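Local structure of type II restriction enzyme MspI (Moraxella sp., 1SA3) at residues Y34-I38 with I205-V209; D61-L66 with Y214-I219; K97-I102 with L113-I118. The protein cuts double-stranded DNA endonucleolytically, recognising the palindrome 5'-CCGG-3' and cleaving after the first cytosine to leave 5'-phosphate ends. All blocks are in the same frame, centred on the assembly; numbering follows the deposited sequence.

Interaction 1 of 3, residues Y34-I38 with I205-V209. With NA (sodium ion), chain G.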
ATOM      1  N   TYR E  34     -11.814  -4.208  -6.163  1.00 15.21           N
ATOM      2  CA  TYR E  34     -11.525  -4.360  -4.746  1.00 16.18           C
ATOM      3  C   TYR E  34     -11.496  -3.043  -3.981  1.00 15.78           C
ATOM      4  O   TYR E  34     -11.705  -3.022  -2.764  1.00 13.81           O
ATOM      5  CB  TYR E  34     -10.253  -5.188  -4.545  1.00 13.52           C
ATOM      6  CG  TYR E  34     -10.569  -6.663  -4.663  1.00 15.76           C
ATOM      7  CD1 TYR E  34     -10.413  -7.349  -5.877  1.00 17.83           C
ATOM      8  CD2 TYR E  34     -11.142  -7.345  -3.592  1.00 14.51           C
ATOM      9  CE1 TYR E  34     -10.831  -8.676  -6.012  1.00 15.32           C
ATOM     10  CE2 TYR E  34     -11.563  -8.661  -3.712  1.00 16.46           C
ATOM     11  CZ  TYR E  34     -11.409  -9.323  -4.921  1.00 16.36           C
ATOM     12  OH  TYR E  34     -11.855 -10.622  -5.029  1.00 16.49           O
ATOM     13  N   GLU E  35     -11.258  -1.942  -4.685  1.00 17.24           N
ATOM     14  CA  GLU E  35     -11.314  -0.646  -4.020  1.00 17.94           C
ATOM     15  C   GLU E  35     -12.788  -0.448  -3.681  1.00 17.81           C
ATOM     16  O   GLU E  35     -13.149  -0.063  -2.571  1.00 17.16           O
ATOM     17  CB  GLU E  35     -10.866   0.488  -4.941  1.00 15.91           C
ATOM     18  CG  GLU E  35     -11.079   1.864  -4.304  1.00 17.52           C
ATOM     19  CD  GLU E  35     -10.666   3.009  -5.200  1.00 20.91           C
ATOM     20  OE1 GLU E  35      -9.623   2.887  -5.874  1.00 24.00           O
ATOM     21  OE2 GLU E  35     -11.377   4.036  -5.216  1.00 22.98           O
ATOM     22  N   LYS E  36     -13.645  -0.739  -4.651  1.00 18.67           N
ATOM     23  CA  LYS E  36     -15.079  -0.577  -4.476  1.00 19.44           C
ATOM     24  C   LYS E  36     -15.624  -1.494  -3.382  1.00 18.14           C
ATOM     25  O   LYS E  36     -16.577  -1.146  -2.693  1.00 18.66           O
ATOM     26  CB  LYS E  36     -15.790  -0.850  -5.807  1.00 23.79           C
ATOM     27  CG  LYS E  36     -17.022   0.009  -6.047  1.00 32.91           C
ATOM     28  CD  LYS E  36     -18.284  -0.696  -5.630  1.00 33.30           C
ATOM     29  CE  LYS E  36     -19.517   0.087  -6.070  1.00 33.43           C
ATOM     30  NZ  LYS E  36     -20.749  -0.744  -5.930  1.00 26.44           N
ATOM     31  N   TYR E  37     -15.011  -2.664  -3.230  1.00 17.59           N
ATOM     32  CA  TYR E  37     -15.421  -3.632  -2.214  1.00 15.32           C
ATOM     33  C   TYR E  37     -15.277  -2.983  -0.834  1.00 16.18           C
ATOM     34  O   TYR E  37     -16.162  -3.109   0.014  1.00 16.56           O
ATOM     35  CB  TYR E  37     -14.545  -4.881  -2.339  1.00 15.72           C
ATOM     36  CG  TYR E  37     -14.943  -6.086  -1.503  1.00 16.81           C
ATOM     37  CD1 TYR E  37     -16.269  -6.317  -1.126  1.00 16.58           C
ATOM     38  CD2 TYR E  37     -13.986  -7.031  -1.145  1.00 13.34           C
ATOM     39  CE1 TYR E  37     -16.619  -7.477  -0.408  1.00 15.70           C
ATOM     40  CE2 TYR E  37     -14.315  -8.167  -0.448  1.00 13.67           C
ATOM     41  CZ  TYR E  37     -15.632  -8.392  -0.079  1.00 15.95           C
ATOM     42  OH  TYR E  37     -15.926  -9.547   0.601  1.00 17.61           O
ATOM     43  N   ILE E  38     -14.173  -2.272  -0.617  1.00 15.19           N
ATOM     44  CA  ILE E  38     -13.957  -1.592   0.660  1.00 14.43           C
ATOM     45  C   ILE E  38     -14.947  -0.440   0.811  1.00 14.58           C
ATOM     46  O   ILE E  38     -15.549  -0.275   1.867  1.00 15.95           O
ATOM     47  CB  ILE E  38     -12.510  -1.026   0.778  1.00 14.79           C
ATOM     48  CG1 ILE E  38     -11.493  -2.170   0.795  1.00 10.96           C
ATOM     49  CG2 ILE E  38     -12.360  -0.182   2.050  1.00 14.26           C
ATOM     50  CD1 ILE E  38     -11.577  -3.077   2.016  1.00 12.05           C
ATOM     51  N   ILE E 205      -4.005  -1.580   2.480  1.00  9.19           N
ATOM     52  CA  ILE E 205      -4.901  -2.718   2.329  1.00 12.75           C
ATOM     53  C   ILE E 205      -4.412  -3.552   1.157  1.00 11.05           C
ATOM     54  O   ILE E 205      -4.264  -3.045   0.053  1.00 12.86           O
ATOM     55  CB  ILE E 205      -6.350  -2.237   2.050  1.00 13.67           C
ATOM     56  CG1 ILE E 205      -6.839  -1.383   3.222  1.00 13.94           C
ATOM     57  CG2 ILE E 205      -7.283  -3.428   1.827  1.00 12.83           C
ATOM     58  CD1 ILE E 205      -8.246  -0.818   3.038  1.00 13.18           C
ATOM     59  N   ARG E 206      -4.149  -4.829   1.411  1.00 15.02           N
ATOM     60  CA  ARG E 206      -3.664  -5.729   0.373  1.00 14.45           C
ATOM     61  C   ARG E 206      -4.550  -6.961   0.229  1.00 16.26           C
ATOM     62  O   ARG E 206      -4.575  -7.823   1.110  1.00 15.32           O
ATOM     63  CB  ARG E 206      -2.236  -6.183   0.687  1.00 15.31           C
ATOM     64  CG  ARG E 206      -1.218  -5.060   0.799  1.00 17.79           C
ATOM     65  CD  ARG E 206      -1.016  -4.346  -0.526  1.00 21.03           C
ATOM     66  NE  ARG E 206       0.019  -3.320  -0.428  1.00 25.41           N
ATOM     67  CZ  ARG E 206       1.299  -3.572  -0.174  1.00 28.96           C
ATOM     68  NH1 ARG E 206       1.711  -4.820   0.005  1.00 32.66           N
ATOM     69  NH2 ARG E 206       2.169  -2.576  -0.092  1.00 32.90           N
ATOM     70  N   PHE E 207      -5.278  -7.034  -0.879  1.00 16.10           N
ATOM     71  CA  PHE E 207      -6.139  -8.180  -1.157  1.00 13.73           C
ATOM     72  C   PHE E 207      -5.319  -9.225  -1.896  1.00 16.72           C
ATOM     73  O   PHE E 207      -4.648  -8.914  -2.886  1.00 17.29           O
ATOM     74  CB  PHE E 207      -7.314  -7.785  -2.049  1.00 12.19           C
ATOM     75  CG  PHE E 207      -8.403  -7.057  -1.336  1.00 12.35           C
ATOM     76  CD1 PHE E 207      -8.501  -5.676  -1.417  1.00 10.31           C
ATOM     77  CD2 PHE E 207      -9.339  -7.754  -0.587  1.00 12.80           C
ATOM     78  CE1 PHE E 207      -9.528  -4.997  -0.753  1.00 14.44           C
ATOM     79  CE2 PHE E 207     -10.367  -7.091   0.075  1.00 13.48           C
ATOM     80  CZ  PHE E 207     -10.458  -5.708  -0.008  1.00 14.83           C
ATOM     81  N   GLN E 208      -5.346 -10.452  -1.397  1.00 18.49           N
ATOM     82  CA  GLN E 208      -4.643 -11.530  -2.063  1.00 18.02           C
ATOM     83  C   GLN E 208      -5.693 -12.151  -2.985  1.00 17.05           C
ATOM     84  O   GLN E 208      -6.707 -12.684  -2.527  1.00 16.39           O
ATOM     85  CB  GLN E 208      -4.141 -12.559  -1.059  1.00 21.89           C
ATOM     86  CG  GLN E 208      -3.367 -13.687  -1.716  1.00 27.84           C
ATOM     87  CD  GLN E 208      -2.754 -14.620  -0.698  1.00 32.57           C
ATOM     88  OE1 GLN E 208      -3.414 -15.023   0.264  1.00 37.12           O
ATOM     89  NE2 GLN E 208      -1.494 -14.976  -0.905  1.00 33.02           N
ATOM     90  N   VAL E 209      -5.444 -12.057  -4.283  1.00 19.10           N
ATOM     91  CA  VAL E 209      -6.368 -12.566  -5.283  1.00 17.76           C
ATOM     92  C   VAL E 209      -5.629 -13.495  -6.227  1.00 18.25           C
ATOM     93  O   VAL E 209      -4.667 -13.088  -6.882  1.00 17.16           O
ATOM     94  CB  VAL E 209      -6.969 -11.407  -6.089  1.00 16.24           C
ATOM     95  CG1 VAL E 209      -7.933 -11.937  -7.125  1.00 15.81           C
ATOM     96  CG2 VAL E 209      -7.678 -10.437  -5.145  1.00 10.46           C
TER
HETATM   97 NA    NA G 401      -9.095   5.131  -6.320  1.00 29.81          NA
HETATM   98  O   HOH W   1      -7.958   7.070  -6.748  1.00 31.65           O
HETATM   99  O   HOH W   2      -7.011   4.118  -6.953  1.00 40.47           O

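Interaction 2 of 3, residues D61-L66 with Y214-I219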
ATOM      1  N   ASP E  61     -14.613 -10.211   8.539  1.00 20.43           N
ATOM      2  CA  ASP E  61     -13.165 -10.351   8.689  1.00 19.14           C
ATOM      3  C   ASP E  61     -12.471  -9.107   8.141  1.00 18.45           C
ATOM      4  O   ASP E  61     -11.552  -8.582   8.756  1.00 16.64           O
ATOM      5  CB  ASP E  61     -12.649 -11.588   7.942  1.00 19.12           C
ATOM      6  CG  ASP E  61     -11.133 -11.742   8.040  1.00 21.83           C
ATOM      7  OD1 ASP E  61     -10.604 -11.786   9.174  1.00 20.39           O
ATOM      8  OD2 ASP E  61     -10.456 -11.821   6.987  1.00 19.95           O
ATOM      9  N   ILE E  62     -12.923  -8.644   6.980  1.00 15.65           N
ATOM     10  CA  ILE E  62     -12.352  -7.460   6.338  1.00 14.22           C
ATOM     11  C   ILE E  62     -12.581  -6.207   7.183  1.00 18.32           C
ATOM     12  O   ILE E  62     -11.631  -5.479   7.500  1.00 16.62           O
ATOM     13  CB  ILE E  62     -12.968  -7.265   4.935  1.00 15.26           C
ATOM     14  CG1 ILE E  62     -12.584  -8.461   4.049  1.00 16.18           C
ATOM     15  CG2 ILE E  62     -12.505  -5.933   4.330  1.00 15.63           C
ATOM     16  CD1 ILE E  62     -13.363  -8.534   2.719  1.00 14.64           C
ATOM     17  N   SER E  63     -13.832  -5.963   7.569  1.00 14.45           N
ATOM     18  CA  SER E  63     -14.142  -4.794   8.379  1.00 16.18           C
ATOM     19  C   SER E  63     -13.443  -4.825   9.755  1.00 14.79           C
ATOM     20  O   SER E  63     -12.946  -3.797  10.222  1.00 16.22           O
ATOM     21  CB  SER E  63     -15.666  -4.643   8.528  1.00 14.23           C
ATOM     22  OG  SER E  63     -16.261  -5.776   9.133  1.00 14.89           O
ATOM     23  N   SER E  64     -13.396  -5.990  10.398  1.00 15.59           N
ATOM     24  CA  SER E  64     -12.725  -6.107  11.697  1.00 16.88           C
ATOM     25  C   SER E  64     -11.222  -5.835  11.574  1.00 16.08           C
ATOM     26  O   SER E  64     -10.628  -5.196  12.435  1.00 14.44           O
ATOM     27  CB  SER E  64     -12.930  -7.500  12.306  1.00 18.62           C
ATOM     28  OG  SER E  64     -14.254  -7.663  12.784  1.00 23.13           O
ATOM     29  N   LYS E  65     -10.602  -6.328  10.509  1.00 16.01           N
ATOM     30  CA  LYS E  65      -9.177  -6.089  10.314  1.00 16.23           C
ATOM     31  C   LYS E  65      -8.924  -4.595  10.118  1.00 14.79           C
ATOM     32  O   LYS E  65      -7.909  -4.064  10.568  1.00 15.64           O
ATOM     33  CB  LYS E  65      -8.651  -6.865   9.096  1.00 11.26           C
ATOM     34  CG  LYS E  65      -8.403  -8.346   9.350  1.00 16.24           C
ATOM     35  CD  LYS E  65      -8.064  -9.081   8.064  1.00 14.76           C
ATOM     36  CE  LYS E  65      -7.780 -10.552   8.345  1.00 21.78           C
ATOM     37  NZ  LYS E  65      -7.580 -11.356   7.108  1.00 17.69           N
ATOM     38  N   LEU E  66      -9.839  -3.912   9.441  1.00 12.89           N
ATOM     39  CA  LEU E  66      -9.654  -2.483   9.217  1.00 14.31           C
ATOM     40  C   LEU E  66      -9.783  -1.710  10.532  1.00 14.40           C
ATOM     41  O   LEU E  66      -8.951  -0.851  10.841  1.00 14.84           O
ATOM     42  CB  LEU E  66     -10.656  -1.965   8.177  1.00 13.98           C
ATOM     43  CG  LEU E  66     -10.314  -0.591   7.568  1.00 16.45           C
ATOM     44  CD1 LEU E  66     -10.804  -0.525   6.114  1.00 16.66           C
ATOM     45  CD2 LEU E  66     -10.936   0.525   8.401  1.00 17.25           C
ATOM     46  N   TYR E 214     -10.968 -14.009  -4.687  1.00 18.49           N
ATOM     47  CA  TYR E 214     -10.552 -13.559  -3.361  1.00 18.36           C
ATOM     48  C   TYR E 214      -9.943 -14.699  -2.551  1.00 22.92           C
ATOM     49  O   TYR E 214     -10.471 -15.814  -2.539  1.00 21.95           O
ATOM     50  CB  TYR E 214     -11.763 -13.015  -2.597  1.00 19.59           C
ATOM     51  CG  TYR E 214     -11.462 -12.583  -1.177  1.00 17.59           C
ATOM     52  CD1 TYR E 214     -11.017 -11.289  -0.903  1.00 20.14           C
ATOM     53  CD2 TYR E 214     -11.634 -13.462  -0.106  1.00 14.63           C
ATOM     54  CE1 TYR E 214     -10.757 -10.876   0.398  1.00 18.11           C
ATOM     55  CE2 TYR E 214     -11.376 -13.055   1.209  1.00 17.76           C
ATOM     56  CZ  TYR E 214     -10.939 -11.756   1.448  1.00 19.62           C
ATOM     57  OH  TYR E 214     -10.699 -11.319   2.739  1.00 18.61           O
ATOM     58  N   VAL E 215      -8.832 -14.429  -1.877  1.00 20.10           N
ATOM     59  CA  VAL E 215      -8.211 -15.434  -1.034  1.00 21.20           C
ATOM     60  C   VAL E 215      -8.215 -14.933   0.403  1.00 21.05           C
ATOM     61  O   VAL E 215      -8.692 -15.620   1.299  1.00 19.75           O
ATOM     62  CB  VAL E 215      -6.777 -15.736  -1.468  1.00 20.85           C
ATOM     63  CG1 VAL E 215      -6.160 -16.773  -0.535  1.00 24.11           C
ATOM     64  CG2 VAL E 215      -6.781 -16.257  -2.904  1.00 24.18           C
ATOM     65  N   ASP E 216      -7.707 -13.721   0.615  1.00 17.00           N
ATOM     66  CA  ASP E 216      -7.659 -13.140   1.955  1.00 17.44           C
ATOM     67  C   ASP E 216      -7.312 -11.657   1.811  1.00 17.40           C
ATOM     68  O   ASP E 216      -7.146 -11.150   0.699  1.00 16.80           O
ATOM     69  CB  ASP E 216      -6.567 -13.834   2.781  1.00 19.63           C
ATOM     70  CG  ASP E 216      -6.776 -13.697   4.283  1.00 18.52           C
ATOM     71  OD1 ASP E 216      -7.701 -12.975   4.700  1.00 18.75           O
ATOM     72  OD2 ASP E 216      -6.006 -14.319   5.050  1.00 24.88           O
ATOM     73  N   VAL E 217      -7.210 -10.964   2.935  1.00 16.12           N
ATOM     74  CA  VAL E 217      -6.834  -9.560   2.905  1.00 14.83           C
ATOM     75  C   VAL E 217      -5.950  -9.279   4.109  1.00 15.24           C
ATOM     76  O   VAL E 217      -6.069  -9.925   5.149  1.00 16.94           O
ATOM     77  CB  VAL E 217      -8.064  -8.627   2.964  1.00 14.99           C
ATOM     78  CG1 VAL E 217      -8.717  -8.707   4.343  1.00 10.97           C
ATOM     79  CG2 VAL E 217      -7.628  -7.169   2.658  1.00 13.83           C
ATOM     80  N   THR E 218      -5.046  -8.323   3.954  1.00 14.62           N
ATOM     81  CA  THR E 218      -4.165  -7.933   5.035  1.00 17.25           C
ATOM     82  C   THR E 218      -4.280  -6.415   5.092  1.00 16.67           C
ATOM     83  O   THR E 218      -4.226  -5.750   4.055  1.00 13.80           O
ATOM     84  CB  THR E 218      -2.713  -8.365   4.749  1.00 21.01           C
ATOM     85  OG1 THR E 218      -2.645  -9.800   4.693  1.00 23.59           O
ATOM     86  CG2 THR E 218      -1.798  -7.884   5.840  1.00 25.83           C
ATOM     87  N   ILE E 219      -4.474  -5.874   6.292  1.00 13.50           N
ATOM     88  CA  ILE E 219      -4.622  -4.427   6.474  1.00 12.72           C
ATOM     89  C   ILE E 219      -3.685  -3.981   7.585  1.00 13.57           C
ATOM     90  O   ILE E 219      -3.834  -4.390   8.739  1.00 13.36           O
ATOM     91  CB  ILE E 219      -6.086  -4.059   6.836  1.00 11.39           C
ATOM     92  CG1 ILE E 219      -7.026  -4.562   5.724  1.00 13.53           C
ATOM     93  CG2 ILE E 219      -6.236  -2.544   7.009  1.00  9.37           C
ATOM     94  CD1 ILE E 219      -8.487  -4.196   5.914  1.00 10.64           C
TER
HETATM   95  O   HOH W   3     -11.030 -13.043   4.784  1.00 20.22           O
HETATM   96  O   HOH W   4      -5.693  -5.568  10.970  1.00 22.86           O
HETATM   97  O   HOH W   5      -6.159 -13.564   7.485  1.00 29.92           O

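Interaction 3 of 3, residues K97-I102 with L113-I118. With NA (sodium ion), chain G.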
ATOM      1  N   LYS E  97      -0.416   8.944  -2.706  1.00 15.54           N
ATOM      2  CA  LYS E  97      -0.635   7.500  -2.682  1.00 17.57           C
ATOM      3  C   LYS E  97      -2.013   7.095  -2.135  1.00 17.51           C
ATOM      4  O   LYS E  97      -2.282   5.912  -1.905  1.00 16.39           O
ATOM      5  CB  LYS E  97       0.439   6.808  -1.840  1.00 21.04           C
ATOM      6  CG  LYS E  97       1.857   7.023  -2.345  1.00 25.98           C
ATOM      7  CD  LYS E  97       2.096   6.282  -3.650  1.00 29.38           C
ATOM      8  CE  LYS E  97       3.514   6.496  -4.155  1.00 33.13           C
ATOM      9  NZ  LYS E  97       3.569   6.570  -5.642  1.00 32.32           N
ATOM     10  N   THR E  98      -2.889   8.072  -1.935  1.00 16.86           N
ATOM     11  CA  THR E  98      -4.210   7.788  -1.390  1.00 14.30           C
ATOM     12  C   THR E  98      -5.219   7.383  -2.456  1.00 17.37           C
ATOM     13  O   THR E  98      -5.542   8.169  -3.352  1.00 14.31           O
ATOM     14  CB  THR E  98      -4.736   9.010  -0.610  1.00 14.93           C
ATOM     15  OG1 THR E  98      -3.793   9.347   0.418  1.00 15.25           O
ATOM     16  CG2 THR E  98      -6.077   8.701   0.030  1.00 12.99           C
ATOM     17  N   ASP E  99      -5.721   6.153  -2.356  1.00 14.79           N
ATOM     18  CA  ASP E  99      -6.689   5.638  -3.320  1.00 15.18           C
ATOM     19  C   ASP E  99      -8.125   5.936  -2.941  1.00 16.20           C
ATOM     20  O   ASP E  99      -8.991   6.040  -3.811  1.00 16.34           O
ATOM     21  CB  ASP E  99      -6.552   4.114  -3.467  1.00 14.57           C
ATOM     22  CG  ASP E  99      -5.261   3.704  -4.136  1.00 14.84           C
ATOM     23  OD1 ASP E  99      -4.886   4.352  -5.129  1.00 19.07           O
ATOM     24  OD2 ASP E  99      -4.626   2.727  -3.682  1.00 16.20           O
ATOM     25  N   ALA E 100      -8.380   6.057  -1.641  1.00 13.99           N
ATOM     26  CA  ALA E 100      -9.729   6.305  -1.149  1.00 16.70           C
ATOM     27  C   ALA E 100      -9.672   6.669   0.321  1.00 13.52           C
ATOM     28  O   ALA E 100      -8.629   6.538   0.956  1.00 14.65           O
ATOM     29  CB  ALA E 100     -10.576   5.051  -1.319  1.00 15.48           C
ATOM     30  N   THR E 101     -10.802   7.113   0.858  1.00 13.43           N
ATOM     31  CA  THR E 101     -10.869   7.476   2.263  1.00 12.55           C
ATOM     32  C   THR E 101     -12.151   6.995   2.927  1.00 15.28           C
ATOM     33  O   THR E 101     -13.172   6.768   2.264  1.00 16.36           O
ATOM     34  CB  THR E 101     -10.789   9.008   2.464  1.00 16.48           C
ATOM     35  OG1 THR E 101     -11.928   9.636   1.862  1.00 13.50           O
ATOM     36  CG2 THR E 101      -9.533   9.565   1.828  1.00 14.34           C
ATOM     37  N   ILE E 102     -12.074   6.823   4.243  1.00 13.71           N
ATOM     38  CA  ILE E 102     -13.221   6.440   5.067  1.00 15.36           C
ATOM     39  C   ILE E 102     -13.194   7.461   6.203  1.00 17.61           C
ATOM     40  O   ILE E 102     -12.119   7.749   6.750  1.00 16.68           O
ATOM     41  CB  ILE E 102     -13.061   5.049   5.713  1.00 13.23           C
ATOM     42  CG1 ILE E 102     -12.972   3.969   4.637  1.00 13.12           C
ATOM     43  CG2 ILE E 102     -14.245   4.767   6.667  1.00 12.85           C
ATOM     44  CD1 ILE E 102     -12.687   2.593   5.208  1.00 15.72           C
ATOM     45  N   LEU E 113     -10.452  10.905   9.745  1.00 17.18           N
ATOM     46  CA  LEU E 113     -10.393  10.625   8.319  1.00 17.96           C
ATOM     47  C   LEU E 113      -9.308   9.568   8.166  1.00 18.05           C
ATOM     48  O   LEU E 113      -8.244   9.670   8.787  1.00 15.35           O
ATOM     49  CB  LEU E 113     -10.013  11.873   7.531  1.00 18.44           C
ATOM     50  CG  LEU E 113      -9.894  11.679   6.015  1.00 19.40           C
ATOM     51  CD1 LEU E 113     -11.270  11.375   5.424  1.00 18.32           C
ATOM     52  CD2 LEU E 113      -9.297  12.928   5.392  1.00 19.58           C
ATOM     53  N   VAL E 114      -9.579   8.544   7.362  1.00 17.44           N
ATOM     54  CA  VAL E 114      -8.603   7.479   7.154  1.00 15.01           C
ATOM     55  C   VAL E 114      -8.267   7.282   5.679  1.00 15.87           C
ATOM     56  O   VAL E 114      -8.970   6.557   4.965  1.00 15.47           O
ATOM     57  CB  VAL E 114      -9.107   6.124   7.697  1.00 13.43           C
ATOM     58  CG1 VAL E 114      -7.968   5.102   7.679  1.00 11.02           C
ATOM     59  CG2 VAL E 114      -9.653   6.285   9.099  1.00 14.92           C
ATOM     60  N   PRO E 115      -7.198   7.939   5.195  1.00 15.36           N
ATOM     61  CA  PRO E 115      -6.797   7.798   3.794  1.00 15.60           C
ATOM     62  C   PRO E 115      -6.269   6.375   3.624  1.00 17.62           C
ATOM     63  O   PRO E 115      -5.579   5.838   4.507  1.00 14.28           O
ATOM     64  CB  PRO E 115      -5.715   8.871   3.634  1.00 18.24           C
ATOM     65  CG  PRO E 115      -5.126   8.959   5.004  1.00 14.14           C
ATOM     66  CD  PRO E 115      -6.361   8.948   5.872  1.00 12.58           C
ATOM     67  N   LEU E 116      -6.606   5.763   2.497  1.00 14.69           N
ATOM     68  CA  LEU E 116      -6.211   4.383   2.250  1.00 15.11           C
ATOM     69  C   LEU E 116      -5.490   4.164   0.939  1.00  9.77           C
ATOM     70  O   LEU E 116      -5.701   4.890  -0.032  1.00 13.37           O
ATOM     71  CB  LEU E 116      -7.457   3.485   2.222  1.00 11.95           C
ATOM     72  CG  LEU E 116      -8.607   3.648   3.216  1.00 13.74           C
ATOM     73  CD1 LEU E 116      -9.858   2.973   2.639  1.00 18.39           C
ATOM     74  CD2 LEU E 116      -8.244   3.041   4.562  1.00 15.60           C
ATOM     75  N   ASN E 117      -4.644   3.144   0.919  1.00  8.79           N
ATOM     76  CA  ASN E 117      -3.970   2.742  -0.307  1.00 12.52           C
ATOM     77  C   ASN E 117      -4.457   1.296  -0.457  1.00 13.91           C
ATOM     78  O   ASN E 117      -4.337   0.500   0.472  1.00 13.85           O
ATOM     79  CB  ASN E 117      -2.453   2.779  -0.179  1.00 12.63           C
ATOM     80  CG  ASN E 117      -1.759   2.324  -1.457  1.00 17.08           C
ATOM     81  OD1 ASN E 117      -1.489   1.141  -1.635  1.00 15.69           O
ATOM     82  ND2 ASN E 117      -1.494   3.263  -2.360  1.00 13.16           N
ATOM     83  N   ILE E 118      -5.011   0.964  -1.614  1.00 12.96           N
ATOM     84  CA  ILE E 118      -5.562  -0.375  -1.829  1.00 15.16           C
ATOM     85  C   ILE E 118      -5.007  -1.043  -3.070  1.00 13.60           C
ATOM     86  O   ILE E 118      -4.977  -0.437  -4.137  1.00 11.35           O
ATOM     87  CB  ILE E 118      -7.100  -0.306  -1.965  1.00 16.34           C
ATOM     88  CG1 ILE E 118      -7.676   0.511  -0.806  1.00 15.30           C
ATOM     89  CG2 ILE E 118      -7.700  -1.726  -1.980  1.00 17.78           C
ATOM     90  CD1 ILE E 118      -9.180   0.771  -0.898  1.00 15.85           C
TER
HETATM   91 NA    NA G 401      -9.095   5.131  -6.320  1.00 29.81          NA
HETATM   92  O   HOH W   2      -7.011   4.118  -6.953  1.00 40.47           O
HETATM   93  O   HOH W   1      -7.958   7.070  -6.748  1.00 31.65           O

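Interaction 1 of 3, residues Y34-I38 with I205-V209
Tyr37, whose ring packs on Phe207, has its hydroxyl OH gripped by two groups at once, hydrogen-bonded to Glu59 OE1 and Gln58 NE2. That double hold ties the ring to helix 57-69 at its polar end, while its CD2 lies 3.8 Å from Phe207 CE2 at the apolar end. Between helix residues 34-38 and strand residues 205-209 themselves the contact is wholly apolar, with Phe207 at its middle. Tyr34 CD2 stands over the centre of one Phe207 face, 3.5 Å from CD2 of that ring, and the two rings meet obliquely, their planes 43° apart. Ile38 comes in at the Phe207 edge, where its CD1 is 3.5 Å from CZ. Tyr34 is engaged a second time by Val209: methyl CG2 sits over the tyrosine face as a CH-pi donor, 3.7 Å from CE1, and the phenol OH is hydrogen-bonded to Tyr10. Glu35 lies on the side of the helix turned away from the strand. With CG anti to the backbone N (chi1 173°) and the chain extended beyond it, its carboxylate binds sodium through OE1 at 2.4 Å and OE2 at 2.8 Å. An aromatic cluster thus fixes the helix against the central sheet, and the helix in turn presents Glu35 beside Asp84 and Asp99 in the metal site of this PDDEXK nuclease.

Interaction 2 of 3, residues D61-L66 with Y214-I219
Lys65 reaches the strand because its CG lies anti to the carbonyl carbon (chi1 -78°) and the chain beyond is fully extended; Asp61, one turn earlier, swings CG anti to the backbone N (chi1 178°) and meets the same ammonium group. Four partners surround Lys65 NZ. It forms salt bridges to Asp61 OD2 and Asp216 OD1, each at 2.9 Å, donates to the backbone carbonyl of Val217 in the plane of that carbonyl, NZ to O 2.9 Å, and donates to water 5, which passes a bond on to Asp216 OD2. Asp61 OD2 is met on its syn side. The aliphatic part of the lysine runs past Val217 in the opposite sense, with CD 3.8 Å from CG1 of the valine.

Water 3 draws in Tyr214, joining its OH to Asp61 OD2 at 2.7 and 2.6 Å, respectively; it lies at the edge of the tyrosine ring, in its plane. On the inner side the contact is apolar. Ile62 CG1 packs against Val217 CG1, and Leu66 CB rests 3.8 Å from Ile219 CD1, the methyl that also approaches the helix backbone at Ile62 O. Here residues 61-66 of helix 57-69 run nearly parallel to residues 214-219, at 11°, covering an outermost strand of the sheet. Val215 and Asp216 together face Gln208 in a classic beta bulge, and Asp216 contributes its carboxylate from the bulge.

One lysine charge is thus shared by two carboxylates: Asp61 OD2 and Asp216 OD1 lie 3.8 Å apart, and the ammonium group that both oxygens bind probably offsets their repulsion, while the carbonyl and water 5 complete its shell.

Interaction 3 of 3, residues K97-I102 with L113-I118
Residues 100-102 pair antiparallel with residues 114-116 as the two strands of a beta hairpin in the PDDEXK nuclease sheet, Ala100 with Leu116 and Ile102 with Val114 as hydrogen-bonded pairs and Thr101 with Pro115 as the non-hydrogen-bonded pair between them. Proline suits that middle place, where no N-H is needed for a bond to the partner strand. The pairing ends in a classic beta bulge, since Asp99 and Ala100 both face Leu116. Leu116 O accepts Asp99 N at 2.6 Å and Ala100 N only weakly.

Beyond the bulge, side-chain to backbone bonds join the loop 97-99 to the strand. Asn117, with CG anti to the backbone N (chi1 179°), extends its amide to the loop, where ND2 donates to Lys97 O at 2.8 Å. This bond is almost straight, at 175°, lies in the amide plane and uses a lone pair of the carbonyl. Asp99 answers from the other segment: its OD2 offers the anti lone pair to Ile118 N at 2.7 Å, a grip that should fix the rotation of the carboxylate.

Apolar contacts lie on both faces of the pairing. Ile102 CG1 meets Leu116 CD1 at 3.8 Å on the face that also carries Ala100 and Val114, the face covered by helix 23-41. Thr98 CG2, from the loop, packs against Pro115 CB, on the face that carries Thr101 and Pro115, while Thr98 OG1 is hydrogen-bonded to Ile198 O.

Asp99 serves the metal site twice: its backbone O binds sodium directly at 2.7 Å, and its OD1 accepts a hydrogen bond of 2.8 Å from water 2, itself a ligand of the ion.

Overall arrangement
The three contacts build on one mixed sheet. Interactions 1 and 3 are buried and meet at the sodium ion, which takes the Glu35 carboxylate from interaction 1 and the Asp99 carbonyl from interaction 3; interaction 2 is partly exposed, at the outermost strand. Chemistry follows place: aromatic and aliphatic packing between helix and sheet in interaction 1, a water-laced charge network in interaction 2, and strand pairing in interaction 3. Interactions 1 and 2 hold neighbouring strands, linked by Arg206 N to Thr218 O, and their helices meet where Tyr37 touches Ile62. Ile205 N to Asn117 O joins interaction 1 to interaction 3, whose hairpin is nested within the chain loops closed by both the others.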